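Local coordinates for protein exoribonuclease II, mitochondrial (Candida glabrata, PDB 6F3H) that probably degrades mitochondrial RNA from its 3' end as the magnesium-dependent exoribonuclease of the mitochondrial RNA degradosome, at residues K274-L279 and H286-R291; T263-N268 and D293-L298. The protein carries 1 engineered substitution. One frame throughout, in Å; residues are numbered along the deposited sequence.

Both contacts sit on the same long helix, 251-281, at the periphery of the chain and away from the magnesium site, and their centres lie about 11 Å apart. Contact 1 pairs its C-terminal part with helix 285-291; contact 2 pairs a more N-terminal part with the following helix, 293-303, so that both segments of contact 1 fall, in sequence, between the two segments of contact 2. Each is partly buried, with an apolar inner side and an arginine at the outer margin. Arg-291 in contact 1 merely lies against a leucine, whereas Arg-264 in contact 2 gives a weak hydrogen bond to a tyrosine hydroxyl besides its salt bridge with Glu-272. The two inner sides touch.

Contact 1 (K274-L279 and H286-R291); sequences KAFAKL and HSIAKR
The guanidinium of Arg-291 turns one face to Leu-279 CD1, while the other methyl of the same leucine, CD2, comes to 4.2 Å from Arg-291 NH2. The ring of Phe-276 is met obliquely by Ile-288: Phe-276 CE1 stands 3.9 Å from Ile-288 CG2, and the two side chains cross at about a right angle. Phe-276 has CG anti to its backbone N (chi1 176°), and although its CB bond does not aim at helix 285-291, the end of the ring reaches across to the isoleucine. Leu-279 and Ile-288 run past each other in opposite directions, with Leu-279 CB 4.0 Å from Ile-288 CG1; their CA atoms, 7.1 Å apart, are the nearest such pair across the segments. Leu-279 CD1 further meets Ser-287 CB at 4.3 Å, whereas the serine hydroxyl is hydrogen-bonded to Asp-284 just ahead of its helix. No hydrogen bond links the two segments, so the evidence is for apolar packing with a charged margin. The axes of 274-279 and 286-291 run at 145° to each other and approach to 10.0 Å; with the short connection in sequence this makes a helical hairpin, helix 285-291 folding back against the end of helix 251-281.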
loop_
_atom_site.group_PDB
_atom_site.type_symbol
_atom_site.label_atom_id
_atom_site.label_comp_id
_atom_site.label_asym_id
_atom_site.label_seq_id
_atom_site.Cartn_x
_atom_site.Cartn_y
_atom_site.Cartn_z
ATOM N N LYS A 274 27.780 -20.237 -22.649
ATOM C CA LYS A 274 27.954 -21.631 -23.020
ATOM C C LYS A 274 28.704 -22.395 -21.941
ATOM O O LYS A 274 28.325 -23.514 -21.589
ATOM C CB LYS A 274 28.703 -21.714 -24.353
ATOM C CG LYS A 274 27.894 -21.295 -25.552
ATOM C CD LYS A 274 28.803 -21.047 -26.724
ATOM C CE LYS A 274 28.072 -20.424 -27.891
ATOM N NZ LYS A 274 29.079 -19.853 -28.826
ATOM N N ALA A 275 29.770 -21.799 -21.411
ATOM C CA ALA A 275 30.529 -22.443 -20.354
ATOM C C ALA A 275 29.650 -22.697 -19.141
ATOM O O ALA A 275 29.699 -23.776 -18.540
ATOM C CB ALA A 275 31.724 -21.567 -19.991
ATOM N N PHE A 276 28.817 -21.720 -18.790
ATOM C CA PHE A 276 27.912 -21.848 -17.651
ATOM C C PHE A 276 26.896 -22.955 -17.867
ATOM O O PHE A 276 26.694 -23.809 -17.001
ATOM C CB PHE A 276 27.208 -20.518 -17.416
ATOM C CG PHE A 276 26.167 -20.554 -16.330
ATOM C CD1 PHE A 276 26.519 -20.309 -15.001
ATOM C CD2 PHE A 276 24.834 -20.796 -16.629
ATOM C CE1 PHE A 276 25.572 -20.344 -13.991
ATOM C CE2 PHE A 276 23.886 -20.813 -15.623
ATOM C CZ PHE A 276 24.263 -20.591 -14.302
ATOM N N ALA A 277 26.181 -22.911 -18.984
ATOM C CA ALA A 277 25.166 -23.924 -19.211
ATOM C C ALA A 277 25.765 -25.321 -19.169
ATOM O O ALA A 277 25.104 -26.273 -18.746
ATOM C CB ALA A 277 24.485 -23.683 -20.555
ATOM N N LYS A 278 27.034 -25.463 -19.523
ATOM C CA LYS A 278 27.617 -26.788 -19.459
ATOM C C LYS A 278 27.698 -27.239 -18.019
ATOM O O LYS A 278 27.235 -28.330 -17.673
ATOM C CB LYS A 278 28.987 -26.806 -20.107
ATOM C CG LYS A 278 29.301 -28.185 -20.610
ATOM C CD LYS A 278 30.779 -28.424 -20.707
ATOM C CE LYS A 278 31.068 -29.376 -21.850
ATOM N NZ LYS A 278 30.857 -28.743 -23.214
ATOM N N LEU A 279 28.233 -26.370 -17.154
ATOM C CA LEU A 279 28.348 -26.666 -15.729
ATOM C C LEU A 279 27.015 -27.069 -15.129
ATOM O O LEU A 279 26.937 -27.984 -14.299
ATOM C CB LEU A 279 28.883 -25.438 -15.001
ATOM C CG LEU A 279 30.190 -24.890 -15.555
ATOM C CD1 LEU A 279 30.568 -23.609 -14.884
ATOM C CD2 LEU A 279 31.247 -25.895 -15.287
ATOM N N HIS A 286 29.586 -26.405 -7.995
ATOM C CA HIS A 286 30.693 -25.820 -7.257
ATOM C C HIS A 286 31.384 -24.695 -8.037
ATOM O O HIS A 286 31.599 -23.597 -7.510
ATOM C CB HIS A 286 31.653 -26.945 -6.896
ATOM C CG HIS A 286 32.942 -26.462 -6.349
ATOM N ND1 HIS A 286 34.048 -26.273 -7.145
ATOM C CD2 HIS A 286 33.302 -26.107 -5.093
ATOM C CE1 HIS A 286 35.040 -25.827 -6.398
ATOM N NE2 HIS A 286 34.615 -25.716 -5.150
ATOM N N SER A 287 31.731 -24.944 -9.300
ATOM C CA SER A 287 32.466 -23.933 -10.049
ATOM C C SER A 287 31.624 -22.691 -10.257
ATOM O O SER A 287 32.123 -21.560 -10.153
ATOM C CB SER A 287 32.895 -24.488 -11.400
ATOM O OG SER A 287 33.357 -25.817 -11.274
ATOM N N ILE A 288 30.335 -22.890 -10.520
ATOM C CA ILE A 288 29.401 -21.787 -10.676
ATOM C C ILE A 288 29.610 -20.782 -9.568
ATOM O O ILE A 288 29.672 -19.566 -9.797
ATOM C CB ILE A 288 27.972 -22.350 -10.673
ATOM C CG1 ILE A 288 27.765 -23.201 -11.934
ATOM C CG2 ILE A 288 26.984 -21.251 -10.455
ATOM C CD1 ILE A 288 26.463 -23.956 -11.979
ATOM N N ALA A 289 29.761 -21.284 -8.352
ATOM C CA ALA A 289 29.968 -20.406 -7.216
ATOM C C ALA A 289 31.215 -19.570 -7.430
ATOM O O ALA A 289 31.158 -18.339 -7.464
ATOM C CB ALA A 289 30.065 -21.229 -5.938
ATOM N N LYS A 290 32.364 -20.233 -7.559
ATOM C CA LYS A 290 33.619 -19.499 -7.610
ATOM C C LYS A 290 33.654 -18.582 -8.822
ATOM O O LYS A 290 34.095 -17.427 -8.736
ATOM C CB LYS A 290 34.792 -20.483 -7.627
ATOM N N ARG A 291 33.132 -19.057 -9.942
ATOM C CA ARG A 291 33.343 -18.377 -11.203
ATOM C C ARG A 291 32.192 -17.474 -11.583
ATOM O O ARG A 291 32.403 -16.313 -11.945
ATOM C CB ARG A 291 33.550 -19.404 -12.310
ATOM C CG ARG A 291 34.963 -19.481 -12.811
ATOM C CD ARG A 291 35.043 -20.262 -14.125
ATOM N NE ARG A 291 35.001 -21.705 -13.917
ATOM C CZ ARG A 291 34.932 -22.612 -14.891
ATOM N NH1 ARG A 291 34.892 -22.243 -16.172
ATOM N NH2 ARG A 291 34.901 -23.901 -14.578
#

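Contact 2 (T263-N268 and D293-L298); sequences TRLESN and DYIRTL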
loop_
_atom_site.group_PDB
_atom_site.type_symbol
_atom_site.label_atom_id
_atom_site.label_comp_id
_atom_site.label_asym_id
_atom_site.label_seq_id
_atom_site.Cartn_x
_atom_site.Cartn_y
_atom_site.Cartn_z
ATOM N N THR A 263 28.248 -7.377 -21.351
ATOM C CA THR A 263 29.455 -7.479 -22.146
ATOM C C THR A 263 30.151 -8.806 -21.917
ATOM O O THR A 263 30.471 -9.521 -22.871
ATOM C CB THR A 263 30.383 -6.342 -21.779
ATOM O OG1 THR A 263 29.662 -5.108 -21.866
ATOM C CG2 THR A 263 31.537 -6.324 -22.714
ATOM N N ARG A 264 30.327 -9.196 -20.656
ATOM C CA ARG A 264 31.118 -10.392 -20.437
ATOM C C ARG A 264 30.393 -11.637 -20.932
ATOM O O ARG A 264 31.034 -12.634 -21.282
ATOM C CB ARG A 264 31.537 -10.486 -18.960
ATOM C CG ARG A 264 32.254 -11.773 -18.633
ATOM C CD ARG A 264 33.219 -11.629 -17.476
ATOM N NE ARG A 264 34.295 -12.617 -17.633
ATOM C CZ ARG A 264 34.196 -13.898 -17.287
ATOM N NH1 ARG A 264 35.225 -14.735 -17.478
ATOM N NH2 ARG A 264 33.073 -14.351 -16.739
ATOM N N LEU A 265 29.078 -11.580 -21.038
ATOM C CA LEU A 265 28.320 -12.750 -21.432
ATOM C C LEU A 265 28.155 -12.925 -22.935
ATOM O O LEU A 265 27.895 -14.048 -23.376
ATOM C CB LEU A 265 26.950 -12.684 -20.788
ATOM C CG LEU A 265 26.931 -13.039 -19.316
ATOM C CD1 LEU A 265 25.511 -13.204 -18.955
ATOM C CD2 LEU A 265 27.687 -14.324 -19.040
ATOM N N GLU A 266 28.289 -11.860 -23.731
ATOM C CA GLU A 266 28.091 -11.940 -25.178
ATOM C C GLU A 266 29.379 -12.100 -25.987
ATOM O O GLU A 266 29.321 -12.489 -27.169
ATOM C CB GLU A 266 27.362 -10.688 -25.650
ATOM C CG GLU A 266 25.885 -10.763 -25.430
ATOM C CD GLU A 266 25.194 -9.466 -25.766
ATOM O OE1 GLU A 266 23.949 -9.480 -25.882
ATOM O OE2 GLU A 266 25.895 -8.438 -25.931
ATOM N N SER A 267 30.523 -11.792 -25.388
ATOM C CA SER A 267 31.794 -11.862 -26.083
ATOM C C SER A 267 32.088 -13.292 -26.508
ATOM O O SER A 267 31.636 -14.258 -25.880
ATOM C CB SER A 267 32.905 -11.334 -25.192
ATOM O OG SER A 267 33.247 -12.315 -24.244
ATOM N N ASN A 268 32.845 -13.411 -27.601
ATOM C CA ASN A 268 33.226 -14.697 -28.189
ATOM C C ASN A 268 32.000 -15.561 -28.386
ATOM O O ASN A 268 31.955 -16.741 -28.014
ATOM C CB ASN A 268 34.290 -15.409 -27.366
ATOM C CG ASN A 268 35.613 -14.679 -27.407
ATOM O OD1 ASN A 268 35.682 -13.511 -27.820
ATOM N ND2 ASN A 268 36.677 -15.362 -27.003
ATOM N N ASP A 293 29.405 -16.072 -9.986
ATOM C CA ASP A 293 28.431 -15.538 -9.047
ATOM C C ASP A 293 27.694 -14.357 -9.653
ATOM O O ASP A 293 26.538 -14.093 -9.294
ATOM C CB ASP A 293 29.069 -15.146 -7.714
ATOM C CG ASP A 293 28.054 -15.193 -6.549
ATOM O OD1 ASP A 293 27.193 -16.106 -6.536
ATOM O OD2 ASP A 293 28.097 -14.316 -5.653
ATOM N N TYR A 294 28.326 -13.646 -10.583
ATOM C CA TYR A 294 27.594 -12.566 -11.221
ATOM C C TYR A 294 26.343 -13.056 -11.937
ATOM O O TYR A 294 25.405 -12.279 -12.126
ATOM C CB TYR A 294 28.507 -11.814 -12.168
ATOM C CG TYR A 294 28.968 -12.571 -13.385
ATOM C CD1 TYR A 294 30.054 -13.438 -13.325
ATOM C CD2 TYR A 294 28.352 -12.387 -14.606
ATOM C CE1 TYR A 294 30.492 -14.108 -14.453
ATOM C CE2 TYR A 294 28.780 -13.047 -15.741
ATOM C CZ TYR A 294 29.846 -13.903 -15.668
ATOM O OH TYR A 294 30.264 -14.538 -16.831
ATOM N N ILE A 295 26.278 -14.332 -12.291
ATOM C CA ILE A 295 25.055 -14.819 -12.907
ATOM C C ILE A 295 24.026 -15.175 -11.863
ATOM O O ILE A 295 22.824 -14.993 -12.069
ATOM C CB ILE A 295 25.349 -16.022 -13.809
ATOM C CG1 ILE A 295 26.323 -15.625 -14.915
ATOM C CG2 ILE A 295 24.058 -16.599 -14.349
ATOM C CD1 ILE A 295 26.464 -16.669 -16.004
ATOM N N ARG A 296 24.449 -15.699 -10.729
ATOM C CA ARG A 296 23.454 -15.933 -9.709
ATOM C C ARG A 296 22.770 -14.628 -9.385
ATOM O O ARG A 296 21.537 -14.546 -9.373
ATOM C CB ARG A 296 24.091 -16.545 -8.481
ATOM C CG ARG A 296 24.430 -17.971 -8.696
ATOM C CD ARG A 296 24.584 -18.658 -7.393
ATOM N NE ARG A 296 25.739 -18.269 -6.604
ATOM C CZ ARG A 296 26.438 -19.155 -5.904
ATOM N NH1 ARG A 296 26.087 -20.431 -5.939
ATOM N NH2 ARG A 296 27.480 -18.786 -5.181
ATOM N N THR A 297 23.573 -13.575 -9.221
ATOM C CA THR A 297 23.054 -12.230 -9.003
ATOM C C THR A 297 22.006 -11.880 -10.035
ATOM O O THR A 297 20.956 -11.316 -9.719
ATOM C CB THR A 297 24.180 -11.213 -9.080
ATOM O OG1 THR A 297 25.103 -11.430 -8.015
ATOM C CG2 THR A 297 23.608 -9.832 -8.972
ATOM N N LEU A 298 22.300 -12.162 -11.290
ATOM C CA LEU A 298 21.377 -11.782 -12.340
ATOM C C LEU A 298 20.062 -12.522 -12.187
ATOM O O LEU A 298 18.996 -11.903 -12.171
ATOM C CB LEU A 298 22.020 -12.060 -13.690
ATOM C CG LEU A 298 21.038 -12.348 -14.804
ATOM C CD1 LEU A 298 20.325 -11.083 -15.210
ATOM C CD2 LEU A 298 21.809 -12.860 -15.959
#
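This is a side-chain-mediated contact between two steeply crossed helices, 251-281 and 293-303, in a peripheral helical part of the chain. The segment axes come no closer than 12.2 Å and cross at -115°, and the nearest CA pair, Leu-265 and Ile-295, is 9.4 Å apart; long side chains therefore span the gap. Tyr-294 does most of this. Its CG lies between the backbone N and the carbonyl carbon (chi1 68°), and the ring carries its hydroxyl to the other helix. There Arg-264 NH2 donates a weak hydrogen bond to Tyr-294 OH, 2.8 Å long but strongly bent at the hydrogen. The hydroxyl lies at the edge of the guanidinium, near its plane, and the guanidinium and ring planes are 78° apart. The stronger partner of Arg-264 NH2 is Glu-272, on the same helix, with which it forms a salt bridge; the bond to the tyrosine is secondary. Leu-265 works at the ring edge, its CD2 3.7 Å from Tyr-294 CE2, and the same methyl reaches Ile-295 CD1 at 4.0 Å. Ile-295 CG1 in turn lies over one face of the tyrosine ring, offset toward the rim. Helix 311-322 touches both segments, with Ile-316 against Leu-265 and Ile-317 against Leu-298, while Ile-295 also touches Phe-276 farther along helix 251-281.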